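Local coordinates for glycoside hydrolase family 5 (Aspergillus oryzae, PDB 6LA0), which acts as a secreted rutinosidase of glycoside hydrolase family 5, whose relatives, and possibly this enzyme too, release glucose from the ends of beta-1,3-glucans, at residues T33-F38 / K336-A341; G26-E31 / H66-Y71; N256-V261 / K291-T296; Y246-L251 / A287-F292. One frame throughout, in Å; residues are numbered along the deposited sequence.

Interaction 1 (T33-F38 / K336-A341); sequences TIDSQF and KFSGNA. With NAG (2-acetamido-2-deoxy-beta-D-glucopyranose), chain F.
Phe337 lies with one face of its ring against the backbone of Ile34. Ile34 CA is 4.1 Å from the centroid of the Phe337 ring and 24° off the ring normal, a CH-pi contact displaced toward the rim. The ring gets there because CG of Phe337 is anti to its own backbone N (chi1 -171°), which carries the phenyl group nearer to 33-38 than CB alone would. The Ile34 side chain crosses the ring at about a right angle, CG1 being 4.1 Å from Phe337 CE2, and its CG2 leans on the carbonyl O of Lys336. Trp353 stacks on the same ring.

Beside the ring the backbones join. Ser338 N donates to Ile34 O at 2.8 Å in an almost straight bond (173°), and Gly339 N adds a weak one to the same oxygen. Gly339 CA comes within 3.2 Å of Thr33 O as a CA-H...O contact, a close approach made by a residue without a side chain.

In the TIM-barrel fold of the family, these bonds tie the loop following strand 329-332 to the start of helix 36-42. Asp35 is the N-cap of that helix: its OD1 accepts from Phe38 N at 2.9 Å, met from above the carboxylate plane, while OD2 pairs with Arg67. A water bridges Gln37 N and Ser338 O.

At the outer end, Ser36 OG is 3.0 Å from Asn340 OD1, although its proton has a second possible acceptor. The other branch of that amide, Asn340 ND2, is bonded to C1 of the N-linked sugar at 1.4 Å, and the sugar's C6 lies 3.8 Å from Gln37 CA.

Interaction 2 (G26-E31 / H66-Y71); sequences GWLVQE and HRYATY
Arg67 grips the carbonyl of Gly26 side-on with two nitrogens: NH1 is 3.0 Å from Gly26 O, and NE is 3.1 Å from Gly26 O, almost in line with its C=O bond. An extended chain, with chi1 at -176°, delivers the guanidinium there. Its NE also makes a weak bond to Gln30 OE1, the amide and guanidinium planes standing 86° apart. A further polar link is nearly straight: Trp27 NE1 donates to Tyr68 O at 2.9 Å, the acceptor lying in the indole plane. Gln30 NE2 donates to Trp27 O, and one water joins Gln30 NE2, Leu28 O and Tyr68 OH.

Among the ring contacts, Arg67 NH1 sits 3.3 Å above the centre of the Tyr71 ring, while Gly26 O meets the guanidinium at its edge, roughly at right angles to that approach. Arg67 also makes a cation-pi contact with Phe38. Trp27 O meets the edge of the Tyr68 ring. Apolar contact comes from Leu28 CD2, 3.7 Å from Tyr68 CD1, and from Trp27 CB against Tyr71 CD2.

In this TIM barrel, the long connection from strand 19-23 to the adjacent strand 87-92 folds back on itself, its first loop fastened to helix 60-70 ahead of helix 74-81.

Interaction 3 (N256-V261 / K291-T296); sequences NLVFDV and KFPVFT
Strands 257-261 and 294-296 run parallel, their axes 4.6 Å apart at closest approach with an angle of 32° between directions, and Phe259 is bonded through both its N and its O. Phe259 N donates to Pro293 O at 2.9 Å, Phe295 N to Phe259 O at 2.7 Å, and Val261 N to Phe295 O at 2.8 Å. These are the two strands of a beta-alpha-beta unit, connected through helix 275-285, in the TIM barrel of this glycosidase family. Strand 235-237 pairs with the other edge of 257-265.

Phe259 and Val294 put their side chains on one face of the sheet, Asp260 and Phe295 on the other. On the first face, the edge of the Phe259 ring meets Phe292, with CE1 3.6 Å from Phe292 CB; the two rings are oblique, their planes at 48°. Glu244 of helix 244-248 touches both rings. Farther along, Val261 CG2 is 3.9 Å from Val294 CG1, the two side chains crossing at about a right angle.

On the opposite face, the Asp260 carboxylate leans toward the partner strand: OD1 accepts from the backbone N of Gly297, the residue after Thr296, while OD2 is bonded to His262 NE2. Phe295 packs on Met236 and Cys331 of the flanking strands. Near the strand starts, Val258 CG2 lies over the Pro293 carbonyl, 4.0 Å from Pro293 CG.

At the start of the strand, back beside Phe259, Leu257 CD2 stands above the centre of the Phe292 ring, 3.9 Å from its centroid and 11° off the normal.

Interaction 4 (Y246-L251 / A287-F292); sequences YWSNQL and AGDGKF
Lys291 ends between two backbone carbonyls of 246-251: its NZ is 2.8 Å from Ser248 O and equally 2.8 Å from Leu251 O, the C=O...NZ angle at Leu251 O being 168°. The reach comes from a fully extended chain, which a chi1 of -174° swings away from the backbone N. Alongside, Ser248 OG donates to Asp289 OD2 at 2.7 Å, on the syn lone pair of the carboxylate. Phe292 turns the edge of its ring to the same two carbonyls, Ser248 O lying near its plane 3.8 Å from CE2, and its CZ is 4.2 Å from Leu251 CB.

The next layer fixes these groups. Asp289 OD1 accepts from Lys291 N at 2.9 Å, an Asx turn that holds the carboxylate toward the serine and sets the base of the lysine chain. Glu244 receives the backbone N of Asp289. On the other side, Gln250 NE2 donates to Tyr246 O and Gln250 N to Trp247 O, closing the turn after the helix.

The lysine bonds to backbone oxygens at the tail of helix 244-248 and just after it, joining two loops that lead into strands 257-265 and 294-303, at the N-terminal end of the parallel barrel strands.

How the interactions relate
The four contacts form two pairs on opposite sides of the chain's centre. Interactions 1 and 2, with centres 12 Å apart, touch through the Asp35-Arg67 salt bridge and through Tyr71 OH, which bonds to Lys336 O; their segments alternate along the chain. Interactions 3 and 4 have centres 8 Å apart, share Lys291 and Phe292, and join helix 244-248 to strands 257-265 and 294-303. Interaction 2 closes before either of these opens, while interaction 1 encloses both of them, bringing the early loop against a late one. Centres of the two pairs are 28 to 36 Å apart. The first pair thus fastens loops beyond strands 19-23 and 329-332, the second the entry into neighbouring strands.

Interaction 1 (T33-F38 / K336-A341)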
# COMPACT_ATOMS: atom_id res chain seq x y z
N THR A 33 9.86 9.85 4.75
CA THR A 33 8.90 10.94 4.87
C THR A 33 7.88 10.75 6.00
O THR A 33 7.27 11.72 6.42
CB THR A 33 8.15 11.08 3.54
OG1 THR A 33 7.62 9.80 3.17
CG2 THR A 33 9.11 11.52 2.46
N ILE A 34 7.65 9.52 6.46
CA ILE A 34 6.49 9.28 7.31
C ILE A 34 6.77 9.63 8.77
O ILE A 34 5.88 10.10 9.48
CB ILE A 34 6.00 7.82 7.16
CG1 ILE A 34 5.60 7.53 5.70
CG2 ILE A 34 4.82 7.57 8.10
CD1 ILE A 34 5.21 6.09 5.43
N ASP A 35 8.00 9.42 9.24
CA ASP A 35 8.39 9.76 10.61
C ASP A 35 9.76 10.45 10.54
O ASP A 35 10.80 9.78 10.47
CB ASP A 35 8.42 8.51 11.49
CG ASP A 35 8.64 8.81 12.97
OD1 ASP A 35 9.29 9.82 13.32
OD2 ASP A 35 8.17 8.00 13.80
N SER A 36 9.74 11.79 10.55
CA SER A 36 10.97 12.57 10.45
C SER A 36 11.90 12.31 11.64
O SER A 36 13.13 12.31 11.48
CB SER A 36 10.65 14.06 10.37
OG SER A 36 10.19 14.42 9.07
N GLN A 37 11.34 12.12 12.83
CA GLN A 37 12.19 11.96 14.01
C GLN A 37 12.90 10.62 13.98
O GLN A 37 14.10 10.54 14.30
CB GLN A 37 11.38 12.09 15.29
CG GLN A 37 12.17 11.70 16.54
CD GLN A 37 11.82 12.51 17.78
OE1 GLN A 37 10.80 13.20 17.81
NE2 GLN A 37 12.66 12.42 18.81
N PHE A 38 12.18 9.56 13.62
CA PHE A 38 12.82 8.26 13.49
C PHE A 38 13.90 8.30 12.42
O PHE A 38 15.01 7.80 12.63
CB PHE A 38 11.78 7.19 13.16
CG PHE A 38 12.38 5.85 12.83
CD1 PHE A 38 12.87 5.04 13.83
CD2 PHE A 38 12.47 5.43 11.51
CE1 PHE A 38 13.43 3.80 13.52
CE2 PHE A 38 13.02 4.20 11.21
CZ PHE A 38 13.51 3.40 12.22
N LYS A 336 -0.95 7.24 10.41
CA LYS A 336 -0.18 8.18 11.24
C LYS A 336 1.03 8.68 10.46
O LYS A 336 1.74 7.90 9.82
CB LYS A 336 0.28 7.50 12.54
CG LYS A 336 -0.86 6.97 13.39
CD LYS A 336 -0.35 6.27 14.64
CE LYS A 336 -0.22 7.24 15.80
NZ LYS A 336 0.13 6.55 17.10
N PHE A 337 1.28 9.99 10.55
CA PHE A 337 2.27 10.65 9.71
C PHE A 337 2.77 11.89 10.45
O PHE A 337 1.96 12.75 10.82
CB PHE A 337 1.66 11.05 8.36
CG PHE A 337 2.66 11.54 7.34
CD1 PHE A 337 3.20 12.82 7.42
CD2 PHE A 337 3.01 10.75 6.25
CE1 PHE A 337 4.09 13.29 6.47
CE2 PHE A 337 3.91 11.22 5.29
CZ PHE A 337 4.45 12.48 5.42
N SER A 338 4.10 12.01 10.61
CA SER A 338 4.68 13.16 11.28
C SER A 338 5.83 13.81 10.50
O SER A 338 6.51 14.68 11.06
CB SER A 338 5.17 12.77 12.68
OG SER A 338 6.20 11.81 12.59
N GLY A 339 6.04 13.46 9.24
CA GLY A 339 7.08 14.13 8.46
C GLY A 339 6.81 15.63 8.33
O GLY A 339 5.67 16.07 8.16
N ASN A 340 7.89 16.43 8.39
CA ASN A 340 7.75 17.88 8.50
C ASN A 340 8.24 18.64 7.27
O ASN A 340 8.50 19.84 7.37
CB ASN A 340 8.47 18.41 9.74
CG ASN A 340 9.94 18.04 9.78
OD1 ASN A 340 10.48 17.44 8.85
ND2 ASN A 340 10.61 18.41 10.86
N ALA A 341 8.38 17.97 6.13
CA ALA A 341 8.73 18.68 4.90
C ALA A 341 7.68 19.73 4.58
O ALA A 341 6.48 19.49 4.73
CB ALA A 341 8.86 17.70 3.74
C1 NAG F . 11.99 18.09 11.06
C2 NAG F . 12.85 19.30 11.45
C3 NAG F . 14.22 18.85 11.98
C4 NAG F . 14.07 17.80 13.07
C5 NAG F . 13.18 16.66 12.58
C6 NAG F . 12.88 15.63 13.65
C7 NAG F . 12.39 21.37 10.20
C8 NAG F . 12.69 22.15 8.96
N2 NAG F . 13.02 20.19 10.32
O3 NAG F . 14.91 19.98 12.49
O4 NAG F . 15.34 17.27 13.42
O5 NAG F . 11.92 17.18 12.15
O6 NAG F . 12.20 16.21 14.75
O7 NAG F . 11.61 21.77 11.05
O HOH W 1 4.49 9.51 12.58
O HOH W 2 7.93 11.94 14.45
O HOH W 3 8.65 13.22 12.77

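Interaction 2 (G26-E31 / H66-Y71)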
# COMPACT_ATOMS: atom_id res chain seq x y z
N GLY A 26 4.68 3.06 7.16
CA GLY A 26 5.78 3.39 8.05
C GLY A 26 5.96 2.46 9.23
O GLY A 26 6.76 2.76 10.12
N TRP A 27 5.24 1.33 9.27
CA TRP A 27 5.24 0.42 10.41
C TRP A 27 6.13 -0.79 10.18
O TRP A 27 7.11 -1.00 10.91
CB TRP A 27 3.79 -0.01 10.72
CG TRP A 27 3.63 -1.00 11.84
CD1 TRP A 27 4.35 -1.07 13.02
CD2 TRP A 27 2.68 -2.07 11.89
NE1 TRP A 27 3.90 -2.12 13.79
CE2 TRP A 27 2.88 -2.75 13.12
CE3 TRP A 27 1.69 -2.53 11.01
CZ2 TRP A 27 2.11 -3.86 13.49
CZ3 TRP A 27 0.92 -3.62 11.39
CH2 TRP A 27 1.15 -4.28 12.61
N LEU A 28 5.80 -1.62 9.18
CA LEU A 28 6.63 -2.77 8.83
C LEU A 28 7.43 -2.53 7.56
O LEU A 28 8.26 -3.37 7.19
CB LEU A 28 5.75 -4.02 8.69
CG LEU A 28 4.79 -4.29 9.85
CD1 LEU A 28 3.86 -5.44 9.52
CD2 LEU A 28 5.61 -4.65 11.09
N VAL A 29 7.20 -1.39 6.89
CA VAL A 29 8.02 -0.87 5.80
C VAL A 29 8.45 0.53 6.21
O VAL A 29 7.60 1.35 6.58
CB VAL A 29 7.22 -0.81 4.48
CG1 VAL A 29 8.03 -0.14 3.38
CG2 VAL A 29 6.76 -2.20 4.05
N GLN A 30 9.75 0.81 6.17
CA GLN A 30 10.26 2.10 6.64
C GLN A 30 10.51 3.04 5.46
O GLN A 30 11.09 2.63 4.45
CB GLN A 30 11.55 1.93 7.45
CG GLN A 30 11.52 0.82 8.50
CD GLN A 30 10.35 0.95 9.45
OE1 GLN A 30 9.97 2.06 9.84
NE2 GLN A 30 9.76 -0.17 9.81
N GLU A 31 10.07 4.30 5.61
CA GLU A 31 10.23 5.34 4.60
C GLU A 31 10.55 6.66 5.28
O GLU A 31 10.04 6.94 6.37
CB GLU A 31 8.97 5.49 3.74
CG GLU A 31 8.58 4.24 2.98
CD GLU A 31 7.31 4.43 2.19
OE1 GLU A 31 7.21 5.45 1.48
OE2 GLU A 31 6.41 3.58 2.31
N HIS A 66 11.79 -2.69 18.15
CA HIS A 66 11.14 -1.73 19.03
C HIS A 66 10.09 -0.91 18.28
O HIS A 66 9.02 -0.61 18.82
CB HIS A 66 12.17 -0.81 19.67
CG HIS A 66 11.58 0.26 20.53
ND1 HIS A 66 10.99 -0.00 21.75
CD2 HIS A 66 11.48 1.60 20.35
CE1 HIS A 66 10.56 1.13 22.29
NE2 HIS A 66 10.84 2.11 21.46
N ARG A 67 10.39 -0.54 17.04
CA ARG A 67 9.41 0.22 16.24
C ARG A 67 8.19 -0.63 15.92
O ARG A 67 7.05 -0.14 15.98
CB ARG A 67 10.06 0.74 14.96
CG ARG A 67 9.14 1.63 14.12
CD ARG A 67 9.89 2.38 13.05
NE ARG A 67 8.97 3.20 12.25
CZ ARG A 67 8.54 4.41 12.60
NH1 ARG A 67 7.70 5.06 11.80
NH2 ARG A 67 8.95 4.99 13.73
N TYR A 68 8.39 -1.91 15.57
CA TYR A 68 7.26 -2.78 15.29
C TYR A 68 6.33 -2.87 16.48
O TYR A 68 5.11 -2.99 16.32
CB TYR A 68 7.73 -4.19 14.91
CG TYR A 68 8.67 -4.29 13.72
CD1 TYR A 68 8.64 -3.35 12.69
CD2 TYR A 68 9.58 -5.33 13.63
CE1 TYR A 68 9.51 -3.45 11.60
CE2 TYR A 68 10.45 -5.43 12.55
CZ TYR A 68 10.40 -4.50 11.54
OH TYR A 68 11.27 -4.60 10.48
N ALA A 69 6.88 -2.84 17.69
CA ALA A 69 6.03 -3.02 18.86
C ALA A 69 5.30 -1.75 19.28
O ALA A 69 4.33 -1.84 20.04
CB ALA A 69 6.85 -3.55 20.04
N THR A 70 5.74 -0.57 18.82
CA THR A 70 5.24 0.69 19.37
C THR A 70 4.57 1.61 18.35
O THR A 70 3.69 2.38 18.73
CB THR A 70 6.36 1.47 20.07
OG1 THR A 70 7.46 1.69 19.17
CG2 THR A 70 6.84 0.74 21.31
N TYR A 71 4.96 1.56 17.07
CA TYR A 71 4.48 2.58 16.13
C TYR A 71 2.99 2.41 15.84
O TYR A 71 2.26 3.41 15.71
CB TYR A 71 5.28 2.54 14.84
CG TYR A 71 4.93 3.70 13.94
CD1 TYR A 71 5.29 4.99 14.28
CD2 TYR A 71 4.23 3.50 12.75
CE1 TYR A 71 4.97 6.07 13.46
CE2 TYR A 71 3.90 4.57 11.92
CZ TYR A 71 4.28 5.85 12.28
OH TYR A 71 3.97 6.93 11.49
O HOH W 4 10.89 -2.80 8.54

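Interaction 3 (N256-V261 / K291-T296)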
# COMPACT_ATOMS: atom_id res chain seq x y z
N ASN A 256 -9.87 -14.66 -9.47
CA ASN A 256 -10.41 -14.01 -8.28
C ASN A 256 -9.51 -12.81 -7.99
O ASN A 256 -8.59 -12.85 -7.17
CB ASN A 256 -10.48 -14.97 -7.10
CG ASN A 256 -11.36 -14.44 -5.97
OD1 ASN A 256 -11.87 -13.32 -6.04
ND2 ASN A 256 -11.53 -15.23 -4.92
N LEU A 257 -9.80 -11.71 -8.69
CA LEU A 257 -8.83 -10.66 -8.92
C LEU A 257 -9.49 -9.29 -8.76
O LEU A 257 -10.55 -9.03 -9.32
CB LEU A 257 -8.24 -10.80 -10.33
CG LEU A 257 -7.18 -9.84 -10.87
CD1 LEU A 257 -5.88 -9.99 -10.13
CD2 LEU A 257 -6.99 -10.10 -12.36
N VAL A 258 -8.85 -8.43 -7.97
CA VAL A 258 -9.25 -7.04 -7.84
C VAL A 258 -8.04 -6.16 -8.12
O VAL A 258 -6.91 -6.53 -7.77
CB VAL A 258 -9.84 -6.76 -6.44
CG1 VAL A 258 -8.82 -7.13 -5.35
CG2 VAL A 258 -10.28 -5.32 -6.31
N PHE A 259 -8.25 -5.02 -8.78
CA PHE A 259 -7.18 -4.12 -9.15
C PHE A 259 -7.04 -3.03 -8.10
O PHE A 259 -8.04 -2.49 -7.62
CB PHE A 259 -7.47 -3.49 -10.53
CG PHE A 259 -7.10 -4.39 -11.65
CD1 PHE A 259 -7.93 -5.45 -12.00
CD2 PHE A 259 -5.92 -4.20 -12.34
CE1 PHE A 259 -7.59 -6.31 -13.03
CE2 PHE A 259 -5.57 -5.06 -13.38
CZ PHE A 259 -6.41 -6.11 -13.72
N ASP A 260 -5.79 -2.73 -7.72
CA ASP A 260 -5.45 -1.65 -6.78
C ASP A 260 -4.85 -0.50 -7.57
O ASP A 260 -3.78 -0.65 -8.17
CB ASP A 260 -4.46 -2.15 -5.72
CG ASP A 260 -3.89 -1.01 -4.86
OD1 ASP A 260 -4.45 0.10 -4.90
OD2 ASP A 260 -2.90 -1.24 -4.13
N VAL A 261 -5.54 0.66 -7.60
CA VAL A 261 -4.99 1.85 -8.24
C VAL A 261 -4.61 2.88 -7.18
O VAL A 261 -5.25 2.97 -6.12
CB VAL A 261 -5.96 2.48 -9.27
CG1 VAL A 261 -6.33 1.46 -10.37
CG2 VAL A 261 -7.23 3.04 -8.59
N LYS A 291 -14.84 -5.86 -16.26
CA LYS A 291 -14.45 -7.27 -16.26
C LYS A 291 -13.84 -7.66 -14.92
O LYS A 291 -14.03 -8.79 -14.46
CB LYS A 291 -13.47 -7.56 -17.41
CG LYS A 291 -13.13 -9.06 -17.57
CD LYS A 291 -11.99 -9.29 -18.55
CE LYS A 291 -11.69 -10.78 -18.68
NZ LYS A 291 -10.61 -11.07 -19.67
N PHE A 292 -13.12 -6.74 -14.28
CA PHE A 292 -12.60 -6.90 -12.92
C PHE A 292 -12.86 -5.63 -12.13
O PHE A 292 -12.88 -4.54 -12.70
CB PHE A 292 -11.09 -7.19 -12.93
CG PHE A 292 -10.71 -8.45 -13.65
CD1 PHE A 292 -10.90 -9.69 -13.05
CD2 PHE A 292 -10.13 -8.39 -14.90
CE1 PHE A 292 -10.54 -10.86 -13.71
CE2 PHE A 292 -9.76 -9.56 -15.58
CZ PHE A 292 -9.97 -10.79 -14.98
N PRO A 293 -13.04 -5.74 -10.81
CA PRO A 293 -13.30 -4.55 -9.99
C PRO A 293 -12.03 -3.79 -9.62
O PRO A 293 -10.90 -4.29 -9.74
CB PRO A 293 -13.98 -5.14 -8.74
CG PRO A 293 -13.33 -6.50 -8.60
CD PRO A 293 -13.03 -6.98 -10.01
N VAL A 294 -12.23 -2.56 -9.14
CA VAL A 294 -11.15 -1.61 -8.84
C VAL A 294 -11.26 -1.13 -7.40
O VAL A 294 -12.35 -0.81 -6.92
CB VAL A 294 -11.19 -0.40 -9.80
CG1 VAL A 294 -10.14 0.62 -9.40
CG2 VAL A 294 -11.00 -0.84 -11.24
N PHE A 295 -10.11 -1.07 -6.71
CA PHE A 295 -9.98 -0.53 -5.37
C PHE A 295 -8.88 0.52 -5.37
O PHE A 295 -7.86 0.36 -6.05
CB PHE A 295 -9.66 -1.64 -4.34
CG PHE A 295 -9.66 -1.19 -2.89
CD1 PHE A 295 -10.85 -0.96 -2.22
CD2 PHE A 295 -8.46 -1.03 -2.20
CE1 PHE A 295 -10.84 -0.56 -0.88
CE2 PHE A 295 -8.45 -0.63 -0.87
CZ PHE A 295 -9.64 -0.40 -0.21
N THR A 296 -9.10 1.62 -4.66
CA THR A 296 -8.13 2.71 -4.62
C THR A 296 -7.33 2.54 -3.33
O THR A 296 -7.63 3.13 -2.30
CB THR A 296 -8.82 4.07 -4.70
OG1 THR A 296 -9.71 4.12 -5.83
CG2 THR A 296 -7.78 5.19 -4.83

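Interaction 4 (Y246-L251 / A287-F292)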
# COMPACT_ATOMS: atom_id res chain seq x y z
N TYR A 246 -5.77 -1.91 -19.47
CA TYR A 246 -4.51 -2.37 -20.06
C TYR A 246 -4.24 -3.83 -19.74
O TYR A 246 -3.62 -4.53 -20.55
CB TYR A 246 -3.35 -1.50 -19.55
CG TYR A 246 -1.96 -1.93 -20.01
CD1 TYR A 246 -1.25 -2.92 -19.32
CD2 TYR A 246 -1.36 -1.35 -21.13
CE1 TYR A 246 0.02 -3.33 -19.74
CE2 TYR A 246 -0.09 -1.75 -21.55
CZ TYR A 246 0.59 -2.74 -20.85
OH TYR A 246 1.85 -3.15 -21.24
N TRP A 247 -4.70 -4.31 -18.58
CA TRP A 247 -4.41 -5.66 -18.13
C TRP A 247 -5.56 -6.63 -18.33
O TRP A 247 -5.34 -7.85 -18.33
CB TRP A 247 -4.06 -5.67 -16.63
CG TRP A 247 -2.87 -4.83 -16.26
CD1 TRP A 247 -2.88 -3.59 -15.67
CD2 TRP A 247 -1.48 -5.18 -16.41
NE1 TRP A 247 -1.60 -3.14 -15.48
CE2 TRP A 247 -0.72 -4.10 -15.92
CE3 TRP A 247 -0.81 -6.30 -16.93
CZ2 TRP A 247 0.68 -4.10 -15.93
CZ3 TRP A 247 0.57 -6.30 -16.94
CH2 TRP A 247 1.31 -5.21 -16.44
N SER A 248 -6.77 -6.12 -18.49
CA SER A 248 -7.94 -6.96 -18.30
C SER A 248 -8.08 -8.01 -19.39
O SER A 248 -8.63 -9.10 -19.14
CB SER A 248 -9.20 -6.10 -18.21
OG SER A 248 -9.53 -5.56 -19.47
N ASN A 249 -7.59 -7.75 -20.59
CA ASN A 249 -7.75 -8.75 -21.64
C ASN A 249 -6.57 -9.70 -21.73
O ASN A 249 -6.57 -10.58 -22.59
CB ASN A 249 -8.01 -8.08 -22.98
CG ASN A 249 -9.44 -7.58 -23.09
OD1 ASN A 249 -9.70 -6.37 -23.05
ND2 ASN A 249 -10.38 -8.52 -23.18
N GLN A 250 -5.59 -9.57 -20.84
CA GLN A 250 -4.50 -10.53 -20.73
C GLN A 250 -4.75 -11.56 -19.63
O GLN A 250 -3.87 -12.39 -19.36
CB GLN A 250 -3.18 -9.80 -20.47
CG GLN A 250 -3.04 -8.47 -21.23
CD GLN A 250 -1.60 -7.96 -21.28
OE1 GLN A 250 -0.67 -8.74 -21.50
NE2 GLN A 250 -1.41 -6.66 -21.07
N LEU A 251 -5.93 -11.55 -19.00
CA LEU A 251 -6.20 -12.43 -17.87
C LEU A 251 -7.56 -13.09 -17.98
O LEU A 251 -8.55 -12.43 -18.33
CB LEU A 251 -6.12 -11.64 -16.56
CG LEU A 251 -4.75 -11.04 -16.24
CD1 LEU A 251 -4.91 -9.76 -15.44
CD2 LEU A 251 -3.87 -12.08 -15.51
N ALA A 287 -12.37 3.83 -13.23
CA ALA A 287 -13.40 2.87 -12.84
C ALA A 287 -13.25 1.53 -13.55
O ALA A 287 -13.79 0.53 -13.06
CB ALA A 287 -14.79 3.45 -13.10
N GLY A 288 -12.54 1.49 -14.68
CA GLY A 288 -12.32 0.23 -15.38
C GLY A 288 -13.44 -0.15 -16.33
O GLY A 288 -14.41 0.58 -16.54
N ASP A 289 -13.29 -1.34 -16.92
CA ASP A 289 -14.24 -1.84 -17.91
C ASP A 289 -15.27 -2.82 -17.34
O ASP A 289 -16.07 -3.37 -18.11
CB ASP A 289 -13.49 -2.49 -19.08
CG ASP A 289 -12.56 -3.59 -18.63
OD1 ASP A 289 -12.83 -4.21 -17.58
OD2 ASP A 289 -11.54 -3.83 -19.32
N GLY A 290 -15.27 -3.06 -16.03
CA GLY A 290 -16.20 -3.99 -15.40
C GLY A 290 -15.86 -5.47 -15.49
O GLY A 290 -16.55 -6.28 -14.87
N LYS A 291 -14.84 -5.86 -16.26
CA LYS A 291 -14.45 -7.27 -16.26
C LYS A 291 -13.84 -7.66 -14.92
O LYS A 291 -14.03 -8.79 -14.46
CB LYS A 291 -13.47 -7.56 -17.41
CG LYS A 291 -13.13 -9.06 -17.57
CD LYS A 291 -11.99 -9.29 -18.55
CE LYS A 291 -11.69 -10.78 -18.68
NZ LYS A 291 -10.61 -11.07 -19.67
N PHE A 292 -13.12 -6.74 -14.28
CA PHE A 292 -12.60 -6.90 -12.92
C PHE A 292 -12.86 -5.63 -12.13
O PHE A 292 -12.88 -4.54 -12.70
CB PHE A 292 -11.09 -7.19 -12.93
CG PHE A 292 -10.71 -8.45 -13.65
CD1 PHE A 292 -10.90 -9.69 -13.05
CD2 PHE A 292 -10.13 -8.39 -14.90
CE1 PHE A 292 -10.54 -10.86 -13.71
CE2 PHE A 292 -9.76 -9.56 -15.58
CZ PHE A 292 -9.97 -10.79 -14.98